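Local coordinates for cellobiose 2-epimerase (Spirochaeta thermophila DSM 6192, PDB 5ZIG), which probably catalyses the reversible epimerization of cellobiose to 4-O-beta-D-glucopyranosyl-D-mannose, at residues Y87-T91 with D138-L144; R160-Y165 with A239-A243; A321-L326 with H340-W345. All blocks are in the same frame, centred on the assembly; numbering follows the deposited sequence. Where two conformers were deposited one is given.

Contact 1: residues Y87-T91 with D138-L144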
ATOM      1  N   TYR A  87      -2.324  10.316 -14.773  1.00 20.02           N
ATOM      2  CA  TYR A  87      -1.092   9.970 -15.476  1.00 28.63           C
ATOM      3  C   TYR A  87      -0.413  11.219 -16.038  1.00 28.22           C
ATOM      4  O   TYR A  87       0.785  11.424 -15.830  1.00 26.46           O
ATOM      5  CB  TYR A  87      -1.392   8.968 -16.585  1.00 20.81           C
ATOM      6  CG  TYR A  87      -0.213   8.645 -17.482  1.00 28.39           C
ATOM      7  CD1 TYR A  87       0.837   7.850 -17.036  1.00 23.79           C
ATOM      8  CD2 TYR A  87      -0.160   9.139 -18.774  1.00 28.29           C
ATOM      9  CE1 TYR A  87       1.887   7.555 -17.854  1.00 29.57           C
ATOM     10  CE2 TYR A  87       0.899   8.863 -19.601  1.00 29.97           C
ATOM     11  CZ  TYR A  87       1.917   8.070 -19.139  1.00 35.18           C
ATOM     12  OH  TYR A  87       2.967   7.795 -19.980  1.00 35.31           O
ATOM     13  N   ARG A  88      -1.172  12.056 -16.755  0.56 29.19           N
ATOM     14  CA  ARG A  88      -0.617  13.280 -17.326  0.56 29.92           C
ATOM     15  C   ARG A  88       0.014  14.160 -16.252  0.56 33.59           C
ATOM     16  O   ARG A  88       1.087  14.741 -16.467  0.56 37.03           O
ATOM     17  CB  ARG A  88      -1.708  14.052 -18.071  0.56 33.02           C
ATOM     18  CG  ARG A  88      -2.240  13.348 -19.312  0.56 32.74           C
ATOM     19  CD  ARG A  88      -3.218  14.238 -20.077  0.56 31.27           C
ATOM     20  NE  ARG A  88      -4.399  14.560 -19.279  0.56 33.58           N
ATOM     21  CZ  ARG A  88      -5.552  13.901 -19.351  0.56 29.16           C
ATOM     22  NH1 ARG A  88      -5.683  12.884 -20.187  0.56 32.91           N
ATOM     23  NH2 ARG A  88      -6.574  14.256 -18.585  0.56 24.75           N
ATOM     24  N   PHE A  89      -0.637  14.273 -15.089  1.00 26.49           N
ATOM     25  CA  PHE A  89      -0.080  15.074 -14.003  1.00 25.24           C
ATOM     26  C   PHE A  89       1.157  14.422 -13.410  1.00 32.84           C
ATOM     27  O   PHE A  89       2.102  15.118 -13.017  1.00 34.68           O
ATOM     28  CB  PHE A  89      -1.114  15.309 -12.904  1.00 22.22           C
ATOM     29  CG  PHE A  89      -0.738  16.428 -11.965  1.00 20.54           C
ATOM     30  CD1 PHE A  89      -0.902  17.755 -12.342  1.00 20.65           C
ATOM     31  CD2 PHE A  89      -0.203  16.152 -10.716  1.00 20.55           C
ATOM     32  CE1 PHE A  89      -0.537  18.803 -11.480  1.00 26.34           C
ATOM     33  CE2 PHE A  89       0.162  17.178  -9.848  1.00 22.58           C
ATOM     34  CZ  PHE A  89       0.003  18.516 -10.238  1.00 24.09           C
ATOM     35  N   LEU A  90       1.158  13.091 -13.323  1.00 25.60           N
ATOM     36  CA  LEU A  90       2.342  12.382 -12.866  1.00 25.56           C
ATOM     37  C   LEU A  90       3.525  12.614 -13.798  1.00 25.42           C
ATOM     38  O   LEU A  90       4.662  12.782 -13.343  1.00 28.13           O
ATOM     39  CB  LEU A  90       2.048  10.890 -12.760  1.00 20.02           C
ATOM     40  CG  LEU A  90       3.254  10.075 -12.335  1.00 19.96           C
ATOM     41  CD1 LEU A  90       3.634  10.411 -10.899  1.00 20.03           C
ATOM     42  CD2 LEU A  90       2.964   8.570 -12.544  1.00 23.18           C
ATOM     43  N   THR A  91       3.286  12.631 -15.101  1.00 26.23           N
ATOM     44  CA  THR A  91       4.406  12.623 -16.022  1.00 30.14           C
ATOM     45  C   THR A  91       4.782  13.997 -16.551  1.00 24.78           C
ATOM     46  O   THR A  91       5.841  14.118 -17.165  1.00 24.26           O
ATOM     47  CB  THR A  91       4.130  11.681 -17.201  1.00 28.84           C
ATOM     48  OG1 THR A  91       2.929  12.069 -17.872  1.00 37.41           O
ATOM     49  CG2 THR A  91       4.023  10.262 -16.703  1.00 21.00           C
ATOM     50  N   ASP A 138      -0.914   2.076 -22.764  1.00 31.73           N
ATOM     51  CA  ASP A 138       0.025   3.165 -23.052  1.00 27.93           C
ATOM     52  C   ASP A 138       1.470   2.695 -22.914  1.00 38.07           C
ATOM     53  O   ASP A 138       1.928   2.372 -21.812  1.00 34.81           O
ATOM     54  CB  ASP A 138      -0.229   4.351 -22.123  1.00 30.36           C
ATOM     55  CG  ASP A 138       0.456   5.624 -22.597  1.00 33.68           C
ATOM     56  OD1 ASP A 138       1.707   5.693 -22.632  1.00 34.15           O
ATOM     57  OD2 ASP A 138      -0.273   6.561 -22.951  1.00 38.38           O
ATOM     58  N   ARG A 139       2.200   2.701 -24.031  1.00 45.59           N
ATOM     59  CA  ARG A 139       3.562   2.172 -24.040  1.00 47.89           C
ATOM     60  C   ARG A 139       4.539   3.097 -23.310  1.00 39.71           C
ATOM     61  O   ARG A 139       5.485   2.615 -22.676  1.00 38.80           O
ATOM     62  CB  ARG A 139       4.002   1.937 -25.487  1.00 50.31           C
ATOM     63  CG  ARG A 139       5.435   1.482 -25.698  1.00 61.18           C
ATOM     64  CD  ARG A 139       5.895   0.396 -24.716  1.00 61.98           C
ATOM     65  NE  ARG A 139       7.347   0.190 -24.747  1.00 58.86           N
ATOM     66  CZ  ARG A 139       8.065  -0.106 -25.835  1.00 57.65           C
ATOM     67  NH1 ARG A 139       7.485  -0.300 -27.010  1.00 60.58           N
ATOM     68  NH2 ARG A 139       9.375  -0.257 -25.734  1.00 53.36           N
ATOM     69  N   GLU A 140       4.330   4.414 -23.368  1.00 34.16           N
ATOM     70  CA  GLU A 140       5.265   5.328 -22.715  1.00 35.84           C
ATOM     71  C   GLU A 140       5.260   5.157 -21.194  1.00 29.47           C
ATOM     72  O   GLU A 140       6.309   5.302 -20.549  1.00 26.68           O
ATOM     73  CB  GLU A 140       4.933   6.771 -23.111  1.00 27.58           C
ATOM     74  CG  GLU A 140       5.453   7.820 -22.152  1.00 40.11           C
ATOM     75  CD  GLU A 140       4.806   9.171 -22.375  1.00 55.66           C
ATOM     76  OE1 GLU A 140       5.037   9.767 -23.452  1.00 62.54           O
ATOM     77  OE2 GLU A 140       4.058   9.630 -21.478  1.00 53.09           O
ATOM     78  N   ALA A 141       4.097   4.827 -20.610  1.00 26.50           N
ATOM     79  CA  ALA A 141       4.014   4.600 -19.168  1.00 25.02           C
ATOM     80  C   ALA A 141       4.918   3.451 -18.729  1.00 27.02           C
ATOM     81  O   ALA A 141       5.545   3.522 -17.666  1.00 27.69           O
ATOM     82  CB  ALA A 141       2.566   4.316 -18.749  1.00 28.29           C
ATOM     83  N   LEU A 142       4.973   2.367 -19.516  1.00 31.15           N
ATOM     84  CA  LEU A 142       5.860   1.260 -19.163  1.00 31.43           C
ATOM     85  C   LEU A 142       7.326   1.654 -19.328  1.00 26.83           C
ATOM     86  O   LEU A 142       8.171   1.282 -18.505  1.00 25.83           O
ATOM     87  CB  LEU A 142       5.533   0.013 -19.996  1.00 33.30           C
ATOM     88  CG  LEU A 142       6.149  -1.311 -19.503  1.00 34.95           C
ATOM     89  CD1 LEU A 142       5.528  -1.747 -18.182  1.00 36.53           C
ATOM     90  CD2 LEU A 142       6.001  -2.403 -20.545  1.00 35.73           C
ATOM     91  N   THR A 143       7.651   2.420 -20.367  1.00 26.53           N
ATOM     92  CA  THR A 143       9.032   2.879 -20.507  1.00 32.58           C
ATOM     93  C   THR A 143       9.450   3.728 -19.309  1.00 34.18           C
ATOM     94  O   THR A 143      10.565   3.580 -18.790  1.00 27.36           O
ATOM     95  CB  THR A 143       9.195   3.636 -21.821  1.00 34.90           C
ATOM     96  OG1 THR A 143       8.975   2.716 -22.902  1.00 38.63           O
ATOM     97  CG2 THR A 143      10.599   4.208 -21.943  1.00 43.43           C
ATOM     98  N   LEU A 144       8.539   4.573 -18.810  1.00 27.12           N
ATOM     99  CA  LEU A 144       8.861   5.377 -17.639  1.00 31.69           C
ATOM    100  C   LEU A 144       9.020   4.514 -16.393  1.00 23.89           C
ATOM    101  O   LEU A 144       9.899   4.770 -15.561  1.00 28.62           O
ATOM    102  CB  LEU A 144       7.797   6.451 -17.432  1.00 32.43           C
ATOM    103  CG  LEU A 144       8.059   7.674 -18.314  1.00 27.36           C
ATOM    104  CD1 LEU A 144       6.818   8.531 -18.440  1.00 19.72           C
ATOM    105  CD2 LEU A 144       9.192   8.474 -17.711  1.00 28.75           C
TER
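Tyr87 reaches across to the first turn of helix 139-156 and carries most of this contact. Its CG lies anti to the backbone N (chi1 174°), which sends the ring out from helix 77-94 until the hydroxyl meets Glu140. Tyr87 OH donates to Glu140 OE2 over 2.6 Å, on the anti side of the carboxylate and somewhat out of its plane. Ring and carboxylate are turned only 28° apart, so the two flat groups come close to a common orientation. A tyrosine suits this position because its ring can lie in the buried interface while its hydroxyl satisfies an acid at the exposed margin. The extended chain of Glu140 brings OE2 to the hydroxyl end of the ring.

Beside the hydroxyl the contact becomes apolar: Tyr87 CE1 sits 3.4 Å from Ala141 CB, and the small methyl lets the ring come near the helix backbone. In this (alpha/alpha)6-barrel fold, the two segment axes stay 12.1 Å apart at 40°, a distance that long side chains must bridge. Helix 119-136 covers the contact too, with Tyr132 stacked on the Tyr87 ring.

Asp138 stands at the N-cap of helix 139-156, where a short carboxylate can turn back to a backbone amide that the helix leaves without a carbonyl partner. Ala141 N donates to Asp138 OD1 over 3.2 Å. Tyr87 OH is equally near Ala141 N, but at an angle too poor for bonding. One turn further along both helices, Thr91 CG2 touches Leu144 CD1 at 3.7 Å, methyl against methyl.

Contact 2: residues R160-Y165 with A239-A243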
ATOM      1  N   ARG A 160      26.880  -2.722  -1.084  1.00 32.51           N
ATOM      2  CA  ARG A 160      27.720  -3.276  -0.029  1.00 31.74           C
ATOM      3  C   ARG A 160      26.905  -4.094   0.967  1.00 36.54           C
ATOM      4  O   ARG A 160      27.244  -5.247   1.264  1.00 35.08           O
ATOM      5  CB  ARG A 160      28.454  -2.141   0.681  1.00 40.04           C
ATOM      6  CG  ARG A 160      29.384  -2.550   1.807  1.00 46.94           C
ATOM      7  CD  ARG A 160      30.331  -1.391   2.117  1.00 57.88           C
ATOM      8  NE  ARG A 160      30.954  -1.483   3.435  1.00 71.36           N
ATOM      9  CZ  ARG A 160      30.982  -0.490   4.323  1.00 73.76           C
ATOM     10  NH1 ARG A 160      30.413   0.679   4.045  1.00 65.54           N
ATOM     11  NH2 ARG A 160      31.579  -0.668   5.496  1.00 75.30           N
ATOM     12  N   HIS A 161      25.826  -3.514   1.501  1.00 37.37           N
ATOM     13  CA  HIS A 161      25.072  -4.133   2.579  1.00 31.17           C
ATOM     14  C   HIS A 161      23.695  -4.631   2.172  1.00 33.09           C
ATOM     15  O   HIS A 161      22.989  -5.175   3.021  1.00 30.67           O
ATOM     16  CB  HIS A 161      24.927  -3.162   3.755  1.00 29.89           C
ATOM     17  CG  HIS A 161      26.192  -2.983   4.540  1.00 34.86           C
ATOM     18  ND1 HIS A 161      27.017  -1.885   4.387  1.00 38.21           N
ATOM     19  CD2 HIS A 161      26.783  -3.772   5.468  1.00 32.79           C
ATOM     20  CE1 HIS A 161      28.055  -2.002   5.199  1.00 33.43           C
ATOM     21  NE2 HIS A 161      27.935  -3.138   5.866  1.00 32.42           N
ATOM     22  N   GLY A 162      23.304  -4.485   0.911  1.00 25.58           N
ATOM     23  CA  GLY A 162      22.005  -4.934   0.455  1.00 28.57           C
ATOM     24  C   GLY A 162      20.947  -3.877   0.722  1.00 20.70           C
ATOM     25  O   GLY A 162      21.167  -2.912   1.442  1.00 29.99           O
ATOM     26  N   GLY A 163      19.772  -4.060   0.121  1.00 23.92           N
ATOM     27  CA  GLY A 163      18.680  -3.124   0.359  1.00 21.48           C
ATOM     28  C   GLY A 163      18.911  -1.809  -0.377  1.00 28.37           C
ATOM     29  O   GLY A 163      19.772  -1.709  -1.255  1.00 24.39           O
ATOM     30  N   TYR A 164      18.126  -0.793   0.002  1.00 21.98           N
ATOM     31  CA  TYR A 164      18.028   0.487  -0.690  1.00 25.42           C
ATOM     32  C   TYR A 164      18.137   1.645   0.300  1.00 32.33           C
ATOM     33  O   TYR A 164      17.556   1.605   1.389  1.00 31.95           O
ATOM     34  CB  TYR A 164      16.686   0.651  -1.484  1.00 20.24           C
ATOM     35  CG  TYR A 164      16.443  -0.434  -2.524  1.00 22.37           C
ATOM     36  CD1 TYR A 164      16.597  -0.160  -3.882  1.00 29.72           C
ATOM     37  CD2 TYR A 164      16.064  -1.713  -2.155  1.00 25.26           C
ATOM     38  CE1 TYR A 164      16.415  -1.126  -4.824  1.00 26.75           C
ATOM     39  CE2 TYR A 164      15.860  -2.698  -3.107  1.00 30.15           C
ATOM     40  CZ  TYR A 164      16.044  -2.392  -4.444  1.00 26.19           C
ATOM     41  OH  TYR A 164      15.865  -3.340  -5.425  1.00 31.07           O
ATOM     42  N   TYR A 165      18.887   2.678  -0.094  1.00 27.18           N
ATOM     43  CA  TYR A 165      18.859   3.934   0.639  1.00 26.08           C
ATOM     44  C   TYR A 165      17.455   4.526   0.598  1.00 31.93           C
ATOM     45  O   TYR A 165      16.716   4.366  -0.376  1.00 30.28           O
ATOM     46  CB  TYR A 165      19.867   4.910   0.046  1.00 22.41           C
ATOM     47  CG  TYR A 165      21.267   4.370   0.150  1.00 30.70           C
ATOM     48  CD1 TYR A 165      21.954   4.437   1.348  1.00 35.27           C
ATOM     49  CD2 TYR A 165      21.883   3.731  -0.934  1.00 20.65           C
ATOM     50  CE1 TYR A 165      23.225   3.926   1.467  1.00 36.54           C
ATOM     51  CE2 TYR A 165      23.151   3.210  -0.815  1.00 32.10           C
ATOM     52  CZ  TYR A 165      23.824   3.322   0.391  1.00 36.46           C
ATOM     53  OH  TYR A 165      25.102   2.821   0.545  1.00 38.13           O
ATOM     54  N   ALA A 239      20.058   0.887  10.503  1.00 31.13           N
ATOM     55  CA  ALA A 239      21.289   1.522  10.037  1.00 32.17           C
ATOM     56  C   ALA A 239      21.660   1.005   8.651  1.00 27.81           C
ATOM     57  O   ALA A 239      21.030   0.098   8.104  1.00 27.98           O
ATOM     58  CB  ALA A 239      22.442   1.269  11.013  1.00 27.92           C
ATOM     59  N   GLU A 240      22.728   1.581   8.088  1.00 22.71           N
ATOM     60  CA  GLU A 240      23.192   1.154   6.772  1.00 28.74           C
ATOM     61  C   GLU A 240      23.527  -0.333   6.764  1.00 30.94           C
ATOM     62  O   GLU A 240      23.104  -1.064   5.858  1.00 32.80           O
ATOM     63  CB  GLU A 240      24.402   1.988   6.343  1.00 36.15           C
ATOM     64  CG  GLU A 240      24.625   2.022   4.844  1.00 44.23           C
ATOM     65  CD  GLU A 240      26.034   2.466   4.465  1.00 46.32           C
ATOM     66  OE1 GLU A 240      26.900   2.537   5.367  1.00 42.07           O
ATOM     67  OE2 GLU A 240      26.264   2.744   3.264  1.00 41.11           O
ATOM     68  N   ASP A 241      24.252  -0.809   7.789  1.00 26.87           N
ATOM     69  CA  ASP A 241      24.587  -2.221   7.923  1.00 32.26           C
ATOM     70  C   ASP A 241      23.449  -3.048   8.543  1.00 35.34           C
ATOM     71  O   ASP A 241      23.707  -4.162   9.014  1.00 31.77           O
ATOM     72  CB  ASP A 241      25.875  -2.394   8.742  1.00 33.78           C
ATOM     73  CG  ASP A 241      25.727  -1.947  10.193  1.00 38.10           C
ATOM     74  OD1 ASP A 241      24.617  -1.557  10.623  1.00 33.79           O
ATOM     75  OD2 ASP A 241      26.741  -1.980  10.917  1.00 35.19           O
ATOM     76  N   TRP A 242      22.224  -2.518   8.574  1.00 30.28           N
ATOM     77  CA  TRP A 242      20.992  -3.225   8.961  1.00 30.71           C
ATOM     78  C   TRP A 242      20.859  -3.408  10.465  1.00 30.03           C
ATOM     79  O   TRP A 242      19.990  -4.138  10.919  1.00 28.86           O
ATOM     80  CB  TRP A 242      20.855  -4.580   8.255  1.00 27.79           C
ATOM     81  CG  TRP A 242      20.471  -4.389   6.840  1.00 23.71           C
ATOM     82  CD1 TRP A 242      21.271  -4.548   5.736  1.00 29.60           C
ATOM     83  CD2 TRP A 242      19.196  -3.943   6.356  1.00 29.01           C
ATOM     84  NE1 TRP A 242      20.557  -4.246   4.597  1.00 32.94           N
ATOM     85  CE2 TRP A 242      19.282  -3.877   4.950  1.00 27.00           C
ATOM     86  CE3 TRP A 242      17.984  -3.601   6.978  1.00 35.81           C
ATOM     87  CZ2 TRP A 242      18.208  -3.483   4.155  1.00 35.97           C
ATOM     88  CZ3 TRP A 242      16.920  -3.221   6.189  1.00 36.85           C
ATOM     89  CH2 TRP A 242      17.040  -3.153   4.791  1.00 38.26           C
ATOM     90  N   ALA A 243      21.689  -2.749  11.254  1.00 30.38           N
ATOM     91  CA  ALA A 243      21.472  -2.747  12.685  1.00 29.27           C
ATOM     92  C   ALA A 243      20.121  -2.099  12.994  1.00 33.49           C
ATOM     93  O   ALA A 243      19.757  -1.083  12.378  1.00 23.68           O
ATOM     94  CB  ALA A 243      22.613  -2.008  13.395  1.00 24.38           C
TER
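His161 and Trp242 draw the loop after helix 139-156 against the turn between the short strands 237-238 and 244-245, in the (alpha/alpha)6-barrel fold. The second segment holds a type I beta turn from Ala239 to Trp242. Trp242, its last residue, has a positive phi (77°), consistent with a type I turn plus G1 bulge.

The hydrogen bonds come from one indole and one phenol. The indole turns its NE1 edge to two successive carbonyls, which lie near the ring plane: Trp242 NE1 gives a weak bond to His161 O at 3.0 Å and another weak one to Gly162 O at 3.5 Å. Lys189 also donates to Gly162 O and to Glu240 O, so a single ammonium links both loops. Tyr165 OH donates to Glu240 OE2 over 3.0 Å, using the anti lone pair of an oxygen that lies in the plane of the ring, at its edge. The extended chain of Glu240 gives it the length to reach that hydroxyl.

Charge adds a looser attraction: Arg160 NH1 lies 4.2 Å from Glu240 OE1, but the oxygen is well out of the guanidinium plane and no N-H is aimed at it.

Van der Waals and CH-pi contacts fill in the rest. The imidazole of His161 offers a face to Asp241, whose CA stands 3.9 Å from the ring centroid and 22° off its normal; the burial leaves His161 ND1 without a partner. Gly163, lacking a side chain, lets Trp242 CZ2 approach its CA to 3.8 Å. His227 stacks on Trp242.

Within the turn, Asp241 OD1 closes an Asx turn by accepting from Ala243 N at 3.2 Å, from above the carboxylate plane.

Contact 3: residues A321-L326 with H340-W345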
ATOM      1  N   ALA A 321      -5.548  -5.418   7.331  1.00 26.18           N
ATOM      2  CA  ALA A 321      -5.869  -6.573   8.153  1.00 26.51           C
ATOM      3  C   ALA A 321      -6.928  -7.434   7.478  1.00 27.66           C
ATOM      4  O   ALA A 321      -6.866  -8.664   7.554  1.00 28.31           O
ATOM      5  CB  ALA A 321      -6.315  -6.119   9.539  1.00 24.84           C
ATOM      6  N   PHE A 322      -7.857  -6.813   6.749  1.00 23.42           N
ATOM      7  CA  PHE A 322      -8.845  -7.577   5.984  1.00 32.25           C
ATOM      8  C   PHE A 322      -8.175  -8.442   4.907  1.00 38.54           C
ATOM      9  O   PHE A 322      -8.383  -9.663   4.856  1.00 34.10           O
ATOM     10  CB  PHE A 322      -9.861  -6.606   5.367  1.00 21.69           C
ATOM     11  CG  PHE A 322     -10.884  -7.256   4.517  1.00 22.76           C
ATOM     12  CD1 PHE A 322     -11.793  -8.172   5.071  1.00 28.39           C
ATOM     13  CD2 PHE A 322     -10.965  -6.963   3.166  1.00 22.30           C
ATOM     14  CE1 PHE A 322     -12.756  -8.778   4.281  1.00 26.67           C
ATOM     15  CE2 PHE A 322     -11.916  -7.571   2.363  1.00 29.25           C
ATOM     16  CZ  PHE A 322     -12.822  -8.478   2.923  1.00 32.68           C
ATOM     17  N   VAL A 323      -7.353  -7.833   4.039  1.00 25.73           N
ATOM     18  CA  VAL A 323      -6.705  -8.614   2.982  1.00 20.50           C
ATOM     19  C   VAL A 323      -5.781  -9.650   3.588  1.00 20.50           C
ATOM     20  O   VAL A 323      -5.704 -10.791   3.114  1.00 25.34           O
ATOM     21  CB  VAL A 323      -5.966  -7.695   2.000  1.00 32.17           C
ATOM     22  CG1 VAL A 323      -5.437  -8.503   0.838  1.00 32.67           C
ATOM     23  CG2 VAL A 323      -6.916  -6.627   1.494  1.00 28.27           C
ATOM     24  N   GLY A 324      -5.137  -9.300   4.697  1.00 20.56           N
ATOM     25  CA  GLY A 324      -4.208 -10.217   5.319  1.00 24.18           C
ATOM     26  C   GLY A 324      -4.888 -11.443   5.890  1.00 20.66           C
ATOM     27  O   GLY A 324      -4.346 -12.544   5.824  1.00 24.22           O
ATOM     28  N   PHE A 325      -6.089 -11.269   6.453  1.00 20.76           N
ATOM     29  CA  PHE A 325      -6.778 -12.401   7.047  1.00 23.97           C
ATOM     30  C   PHE A 325      -7.314 -13.339   5.970  1.00 27.12           C
ATOM     31  O   PHE A 325      -7.306 -14.562   6.150  1.00 27.98           O
ATOM     32  CB  PHE A 325      -7.894 -11.908   7.977  1.00 30.18           C
ATOM     33  CG  PHE A 325      -7.386 -11.354   9.280  1.00 21.08           C
ATOM     34  CD1 PHE A 325      -6.395 -12.024   9.986  1.00 25.00           C
ATOM     35  CD2 PHE A 325      -7.895 -10.182   9.800  1.00 21.16           C
ATOM     36  CE1 PHE A 325      -5.913 -11.523  11.182  1.00 23.37           C
ATOM     37  CE2 PHE A 325      -7.432  -9.681  10.991  1.00 22.62           C
ATOM     38  CZ  PHE A 325      -6.440 -10.346  11.684  1.00 21.26           C
ATOM     39  N   LEU A 326      -7.788 -12.784   4.848  1.00 27.22           N
ATOM     40  CA  LEU A 326      -8.209 -13.614   3.727  1.00 23.17           C
ATOM     41  C   LEU A 326      -7.041 -14.414   3.169  1.00 29.25           C
ATOM     42  O   LEU A 326      -7.172 -15.619   2.871  1.00 24.32           O
ATOM     43  CB  LEU A 326      -8.826 -12.747   2.640  1.00 20.62           C
ATOM     44  CG  LEU A 326     -10.108 -11.975   2.983  1.00 32.10           C
ATOM     45  CD1 LEU A 326     -10.493 -11.128   1.783  1.00 25.51           C
ATOM     46  CD2 LEU A 326     -11.289 -12.897   3.428  1.00 23.88           C
ATOM     47  N   HIS A 340     -11.909 -13.653  11.368  1.00 30.11           N
ATOM     48  CA  HIS A 340     -11.207 -12.412  11.647  1.00 40.07           C
ATOM     49  C   HIS A 340     -11.465 -11.380  10.550  1.00 33.60           C
ATOM     50  O   HIS A 340     -11.903 -10.261  10.830  1.00 21.53           O
ATOM     51  CB  HIS A 340      -9.714 -12.730  11.824  1.00 33.52           C
ATOM     52  CG  HIS A 340      -9.414 -13.518  13.073  1.00 33.08           C
ATOM     53  ND1 HIS A 340     -10.092 -13.324  14.264  1.00 26.81           N
ATOM     54  CD2 HIS A 340      -8.510 -14.497  13.317  1.00 27.84           C
ATOM     55  CE1 HIS A 340      -9.608 -14.139  15.186  1.00 22.99           C
ATOM     56  NE2 HIS A 340      -8.644 -14.859  14.638  1.00 29.63           N
ATOM     57  N   ALA A 341     -11.235 -11.757   9.287  1.00 32.96           N
ATOM     58  CA  ALA A 341     -11.548 -10.879   8.160  1.00 26.57           C
ATOM     59  C   ALA A 341     -12.972 -10.335   8.253  1.00 27.85           C
ATOM     60  O   ALA A 341     -13.192  -9.122   8.189  1.00 21.37           O
ATOM     61  CB  ALA A 341     -11.364 -11.620   6.840  1.00 28.03           C
ATOM     62  N   CYS A 342     -13.956 -11.231   8.364  1.00 29.52           N
ATOM     63  CA  CYS A 342     -15.339 -10.795   8.530  1.00 27.68           C
ATOM     64  C   CYS A 342     -15.468  -9.801   9.680  1.00 21.70           C
ATOM     65  O   CYS A 342     -16.136  -8.774   9.542  1.00 30.44           O
ATOM     66  CB  CYS A 342     -16.265 -12.002   8.750  1.00 31.40           C
ATOM     67  SG  CYS A 342     -16.306 -13.270   7.404  1.00 37.56           S
ATOM     68  N   THR A 343     -14.821 -10.086  10.815  1.00 26.33           N
ATOM     69  CA  THR A 343     -14.868  -9.175  11.959  1.00 27.63           C
ATOM     70  C   THR A 343     -14.296  -7.811  11.607  1.00 29.75           C
ATOM     71  O   THR A 343     -14.878  -6.773  11.950  1.00 27.29           O
ATOM     72  CB  THR A 343     -14.102  -9.782  13.142  1.00 32.83           C
ATOM     73  OG1 THR A 343     -14.845 -10.881  13.674  1.00 35.00           O
ATOM     74  CG2 THR A 343     -13.876  -8.751  14.250  1.00 33.58           C
ATOM     75  N   VAL A 344     -13.136  -7.793  10.942  1.00 25.85           N
ATOM     76  CA  VAL A 344     -12.517  -6.525  10.573  1.00 27.64           C
ATOM     77  C   VAL A 344     -13.406  -5.780   9.591  1.00 25.61           C
ATOM     78  O   VAL A 344     -13.598  -4.564   9.712  1.00 30.74           O
ATOM     79  CB  VAL A 344     -11.097  -6.763  10.009  1.00 28.99           C
ATOM     80  CG1 VAL A 344     -10.614  -5.548   9.211  1.00 24.69           C
ATOM     81  CG2 VAL A 344     -10.137  -7.054  11.152  1.00 25.97           C
ATOM     82  N   TRP A 345     -13.999  -6.499   8.630  1.00 21.50           N
ATOM     83  CA  TRP A 345     -14.803  -5.824   7.615  1.00 25.52           C
ATOM     84  C   TRP A 345     -16.049  -5.196   8.229  1.00 35.98           C
ATOM     85  O   TRP A 345     -16.451  -4.092   7.845  1.00 31.05           O
ATOM     86  CB  TRP A 345     -15.210  -6.792   6.497  1.00 29.48           C
ATOM     87  CG  TRP A 345     -16.032  -6.071   5.464  1.00 29.16           C
ATOM     88  CD1 TRP A 345     -17.381  -6.163   5.271  1.00 27.96           C
ATOM     89  CD2 TRP A 345     -15.559  -5.094   4.527  1.00 32.13           C
ATOM     90  NE1 TRP A 345     -17.778  -5.320   4.249  1.00 22.97           N
ATOM     91  CE2 TRP A 345     -16.681  -4.647   3.784  1.00 25.28           C
ATOM     92  CE3 TRP A 345     -14.291  -4.557   4.236  1.00 22.59           C
ATOM     93  CZ2 TRP A 345     -16.574  -3.694   2.772  1.00 22.80           C
ATOM     94  CZ3 TRP A 345     -14.191  -3.622   3.235  1.00 23.60           C
ATOM     95  CH2 TRP A 345     -15.331  -3.184   2.523  1.00 26.02           C
TER
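Phe322, Phe325 and Ala341 form the heart of an antiparallel helical hairpin made by helices 315-332 and 336-352 of the (alpha/alpha)6 barrel. The axes of segments 321-326 and 340-345 run at 164° and approach to 8.3 Å, and Phe322 CA comes within 4.8 Å of Ala341 CA.

Ala341 makes this closeness possible, since its methyl takes little space between the helices. Its CB touches Phe325 CB at 3.7 Å and Leu326 CD2 at 3.6 Å. An aromatic residue of the opposing helix passes it on each flank, Phe322 toward Trp345 and Phe325 toward His340.

Phe322 has CG anti to its backbone N, which lays the ring alongside the neighbouring helix. The ring is held between two hydrophobic surfaces: Leu326 CD1 over one face and Trp345 CE3 over the opposite one, 4.1 Å above the plane. Phenyl and indole meet obliquely, their planes 40° apart. Large flat side chains suit this seam because they also reach helix 7-31, where Leu18 touches both residues. The polar end of Trp345 is satisfied there as well, NE1 donating to Glu17.

Phe325 turns a face to His340, whose CB stands 3.6 Å from the ring centroid, almost on the ring normal, in a CH-pi contact. Its edge meets a branch of Val344, with CE2 and CG2 3.8 Å apart. The other branch, Val344 CG1, reaches Phe322 CB, so one beta-branched residue fits between both phenylalanines.

At the edge of the other phenyl ring, Phe322 CD1 lies 3.5 Å from the carbonyl oxygen Ala341 O.

From the N terminus, contact 1 closes first: it joins helix 77-94 to the start of helix 139-156, enclosing a 46-residue loop that includes helix 119-136. Helix 139-156 then leads the chain to contact 2, whose segments 160-165 and 239-243 close a longer loop of 73 residues holding helices 191-208 and 211-228, and tie the loop after helix 139-156 to the turn between strands 237-238 and 244-245. Contact 3 closes last and encloses the shortest loop, 13 residues between neighbouring helices 315-332 and 336-352. The three loops follow in series, neither nested nor crossed. Contacts 1 and 3, about 34 Å apart between centres, lie on opposite sides of the chain's centre.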